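PDB 2IMP: lactaldehyde dehydrogenase from Escherichia coli, which catalyses the irreversible NAD-dependent oxidation of L-lactaldehyde to L-lactate and also oxidises glycolaldehyde, within the breakdown of fucose and rhamnose. Local coordinates for residues Lys428-Tyr436 / Gly447-Ser455. Numbering follows the deposited sequence.
Sequences KGLKFGETY and GFHAGWRKS. With LAC (lactic acid), chain E.
His449 ND1 gives its hydrogen to Glu434 OE2 over 2.9 Å in a nearly straight bond (171°). The carboxylate oxygen lies in the plane of the imidazole, yet the ring nitrogen approaches it from above the carboxylate plane. The ND1 bond fixes the ring's rotation, and NE2 comes 2.7 Å from the lactate O, which sits obliquely to the ring. Histidine suits this place because its two ring nitrogens can serve different partners, ND1 the buried glutamate and NE2 the ligand; Glu251, Asn286 and Arg161 also hydrogen-bond the lactate. A water donates to Glu434 OE2, and Thr412 bonds OE1, so the buried carboxylate is gripped at both oxygens. At the far end, Arg453 bends at chi3 (-74°) and brings NH1 and NH2 end-on to Lys431 O, each at 3.0 Å; NH2 also reaches Tyr409 O. NH2 lies over one face of the Phe432 ring, the guanidinium edge-on to it (planes 85° apart), at most a weak cation-pi attraction.

Both segments pair with strand 409-416 of the catalytic-domain sheet, strand 434-437 parallel to it and strand 452-453 antiparallel, and 434-436 extends the sheet into a second subunit. Gly433 brings CA within 3.2 Å of Ala450 O, a nearly straight CA-H...O contact; glycine suits the place because a beta carbon would clash with that oxygen. Trp452 lays one indole face over the backbone from Lys431 to Gly433, while NE1 bonds Thr472 O of the second subunit. With only an alanine's methyl at this position, that backbone would probably lose its cover and Thr472 O its donor. Lys431 CB packs on Trp452 CZ3 at 3.5 Å.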
loop_
_atom_site.group_PDB
_atom_site.type_symbol
_atom_site.label_atom_id
_atom_site.label_comp_id
_atom_site.label_asym_id
_atom_site.label_seq_id
_atom_site.Cartn_x
_atom_site.Cartn_y
_atom_site.Cartn_z
ATOM N N LYS A 428 0.138 -1.549 -23.827
ATOM C CA LYS A 428 -0.369 -0.189 -23.756
ATOM C C LYS A 428 -1.649 0.041 -24.600
ATOM O O LYS A 428 -2.538 0.776 -24.192
ATOM C CB LYS A 428 0.723 0.796 -24.196
ATOM C CG LYS A 428 0.354 2.262 -23.986
ATOM C CD LYS A 428 1.528 3.195 -24.273
ATOM C CE LYS A 428 1.195 4.638 -23.895
ATOM N NZ LYS A 428 2.356 5.571 -24.069
ATOM N N GLY A 429 -1.732 -0.620 -25.750
ATOM C CA GLY A 429 -2.884 -0.446 -26.623
ATOM C C GLY A 429 -4.118 -1.285 -26.334
ATOM O O GLY A 429 -5.238 -0.848 -26.602
ATOM N N LEU A 430 -3.927 -2.487 -25.802
ATOM C CA LEU A 430 -5.051 -3.370 -25.493
ATOM C C LEU A 430 -5.914 -2.915 -24.284
ATOM O O LEU A 430 -5.416 -2.769 -23.166
ATOM C CB LEU A 430 -4.535 -4.801 -25.265
ATOM C CG LEU A 430 -4.094 -5.514 -26.551
ATOM C CD1 LEU A 430 -3.398 -6.824 -26.244
ATOM C CD2 LEU A 430 -5.315 -5.759 -27.417
ATOM N N LYS A 431 -7.200 -2.701 -24.526
ATOM C CA LYS A 431 -8.106 -2.267 -23.469
ATOM C C LYS A 431 -8.876 -3.432 -22.789
ATOM O O LYS A 431 -10.079 -3.600 -22.973
ATOM C CB LYS A 431 -9.078 -1.230 -24.040
ATOM C CG LYS A 431 -8.360 0.001 -24.581
ATOM C CD LYS A 431 -9.286 0.929 -25.351
ATOM C CE LYS A 431 -8.494 2.071 -25.984
ATOM N NZ LYS A 431 -9.312 2.960 -26.858
ATOM N N PHE A 432 -8.139 -4.220 -22.012
ATOM C CA PHE A 432 -8.684 -5.371 -21.307
ATOM C C PHE A 432 -8.199 -5.498 -19.847
ATOM O O PHE A 432 -7.134 -4.994 -19.495
ATOM C CB PHE A 432 -8.333 -6.660 -22.070
ATOM C CG PHE A 432 -8.977 -6.763 -23.426
ATOM C CD1 PHE A 432 -8.550 -5.960 -24.480
ATOM C CD2 PHE A 432 -10.056 -7.617 -23.631
ATOM C CE1 PHE A 432 -9.181 -6.017 -25.717
ATOM C CE2 PHE A 432 -10.694 -7.680 -24.869
ATOM C CZ PHE A 432 -10.262 -6.874 -25.907
ATOM N N GLY A 433 -8.989 -6.166 -19.015
ATOM C CA GLY A 433 -8.612 -6.340 -17.622
ATOM C C GLY A 433 -7.434 -7.286 -17.486
ATOM O O GLY A 433 -6.763 -7.316 -16.450
ATOM N N GLU A 434 -7.187 -8.062 -18.535
ATOM C CA GLU A 434 -6.086 -9.013 -18.552
ATOM C C GLU A 434 -5.434 -9.198 -19.936
ATOM O O GLU A 434 -6.118 -9.234 -20.965
ATOM C CB GLU A 434 -6.554 -10.392 -18.069
ATOM C CG GLU A 434 -7.186 -10.424 -16.693
ATOM C CD GLU A 434 -7.705 -11.808 -16.335
ATOM O OE1 GLU A 434 -8.162 -12.527 -17.252
ATOM O OE2 GLU A 434 -7.668 -12.168 -15.141
ATOM N N THR A 435 -4.113 -9.310 -19.940
ATOM C CA THR A 435 -3.367 -9.537 -21.165
ATOM C C THR A 435 -2.282 -10.612 -20.989
ATOM O O THR A 435 -1.326 -10.423 -20.233
ATOM C CB THR A 435 -2.680 -8.249 -21.680
ATOM O OG1 THR A 435 -3.667 -7.263 -22.000
ATOM C CG2 THR A 435 -1.869 -8.553 -22.940
ATOM N N TYR A 436 -2.456 -11.736 -21.672
ATOM C CA TYR A 436 -1.487 -12.819 -21.597
ATOM C C TYR A 436 -0.456 -12.783 -22.730
ATOM O O TYR A 436 -0.813 -12.726 -23.905
ATOM C CB TYR A 436 -2.192 -14.175 -21.610
ATOM C CG TYR A 436 -3.067 -14.409 -20.411
ATOM C CD1 TYR A 436 -4.378 -13.945 -20.381
ATOM C CD2 TYR A 436 -2.575 -15.074 -19.288
ATOM C CE1 TYR A 436 -5.185 -14.140 -19.263
ATOM C CE2 TYR A 436 -3.369 -15.274 -18.165
ATOM C CZ TYR A 436 -4.673 -14.802 -18.159
ATOM O OH TYR A 436 -5.464 -14.993 -17.050
ATOM N N GLY A 447 -3.955 -12.717 -8.676
ATOM C CA GLY A 447 -4.122 -11.638 -9.637
ATOM C C GLY A 447 -5.429 -10.905 -9.384
ATOM O O GLY A 447 -5.939 -10.886 -8.263
ATOM N N PHE A 448 -5.970 -10.272 -10.414
ATOM C CA PHE A 448 -7.241 -9.575 -10.287
ATOM C C PHE A 448 -8.085 -9.727 -11.560
ATOM O O PHE A 448 -7.848 -9.063 -12.570
ATOM C CB PHE A 448 -7.027 -8.085 -9.951
ATOM C CG PHE A 448 -8.301 -7.352 -9.550
ATOM C CD1 PHE A 448 -9.246 -7.956 -8.717
ATOM C CD2 PHE A 448 -8.533 -6.041 -9.969
ATOM C CE1 PHE A 448 -10.403 -7.272 -8.309
ATOM C CE2 PHE A 448 -9.681 -5.343 -9.572
ATOM C CZ PHE A 448 -10.622 -5.963 -8.732
ATOM N N HIS A 449 -9.019 -10.668 -11.502
ATOM C CA HIS A 449 -9.924 -10.941 -12.605
ATOM C C HIS A 449 -11.071 -9.915 -12.625
ATOM O O HIS A 449 -12.069 -10.065 -11.914
ATOM C CB HIS A 449 -10.499 -12.348 -12.452
ATOM C CG HIS A 449 -11.111 -12.902 -13.703
ATOM N ND1 HIS A 449 -10.376 -13.120 -14.854
ATOM C CD2 HIS A 449 -12.358 -13.351 -13.962
ATOM C CE1 HIS A 449 -11.152 -13.684 -15.762
ATOM N NE2 HIS A 449 -12.358 -13.837 -15.249
ATOM N N ALA A 450 -10.883 -8.864 -13.413
ATOM C CA ALA A 450 -11.858 -7.792 -13.532
ATOM C C ALA A 450 -12.022 -7.325 -14.989
ATOM O O ALA A 450 -11.058 -6.922 -15.633
ATOM C CB ALA A 450 -11.441 -6.622 -12.647
ATOM N N GLY A 451 -13.246 -7.384 -15.492
ATOM C CA GLY A 451 -13.472 -7.010 -16.872
ATOM C C GLY A 451 -13.831 -5.569 -17.142
ATOM O O GLY A 451 -14.503 -4.914 -16.349
ATOM N N TRP A 452 -13.343 -5.076 -18.272
ATOM C CA TRP A 452 -13.637 -3.727 -18.724
ATOM C C TRP A 452 -14.977 -3.700 -19.489
ATOM O O TRP A 452 -15.508 -4.753 -19.845
ATOM C CB TRP A 452 -12.534 -3.242 -19.658
ATOM C CG TRP A 452 -11.227 -2.931 -18.994
ATOM C CD1 TRP A 452 -10.703 -3.519 -17.877
ATOM C CD2 TRP A 452 -10.255 -1.983 -19.444
ATOM N NE1 TRP A 452 -9.465 -2.990 -17.601
ATOM C CE2 TRP A 452 -9.166 -2.045 -18.544
ATOM C CE3 TRP A 452 -10.202 -1.081 -20.514
ATOM C CZ2 TRP A 452 -8.027 -1.242 -18.691
ATOM C CZ3 TRP A 452 -9.069 -0.278 -20.659
ATOM C CH2 TRP A 452 -8.000 -0.366 -19.748
ATOM N N ARG A 453 -15.504 -2.507 -19.735
ATOM C CA ARG A 453 -16.758 -2.375 -20.459
ATOM C C ARG A 453 -17.879 -3.315 -19.936
ATOM O O ARG A 453 -18.118 -3.363 -18.732
ATOM C CB ARG A 453 -16.500 -2.589 -21.960
ATOM C CG ARG A 453 -15.506 -1.571 -22.547
ATOM C CD ARG A 453 -15.306 -1.723 -24.061
ATOM N NE ARG A 453 -14.505 -2.894 -24.423
ATOM C CZ ARG A 453 -13.193 -2.998 -24.226
ATOM N NH1 ARG A 453 -12.520 -2.002 -23.666
ATOM N NH2 ARG A 453 -12.548 -4.099 -24.599
ATOM N N LYS A 454 -18.544 -4.055 -20.818
ATOM C CA LYS A 454 -19.626 -4.928 -20.372
ATOM C C LYS A 454 -19.192 -6.247 -19.697
ATOM O O LYS A 454 -20.033 -7.015 -19.234
ATOM C CB LYS A 454 -20.586 -5.232 -21.529
ATOM C CG LYS A 454 -21.343 -4.011 -22.024
ATOM C CD LYS A 454 -22.448 -4.390 -23.002
ATOM C CE LYS A 454 -23.176 -3.151 -23.509
ATOM N NZ LYS A 454 -24.319 -3.489 -24.409
ATOM N N SER A 455 -17.887 -6.492 -19.639
ATOM C CA SER A 455 -17.387 -7.697 -18.995
ATOM C C SER A 455 -17.654 -7.705 -17.476
ATOM O O SER A 455 -17.537 -8.742 -16.820
ATOM C CB SER A 455 -15.888 -7.864 -19.264
ATOM O OG SER A 455 -15.656 -8.175 -20.627
HETATM C C LAC E . -13.375 -17.434 -15.113
HETATM C CA LAC E . -14.744 -17.991 -15.367
HETATM C CB LAC E . -14.907 -19.318 -14.605
HETATM O O LAC E . -13.246 -16.344 -14.556
HETATM O OHN LAC E . -15.744 -17.081 -14.878
HETATM O OXT LAC E . -12.303 -18.112 -15.537
HETATM O O HOH W 1 -7.873 -6.675 -13.901
HETATM O O HOH W 2 -6.137 -11.872 -13.109
#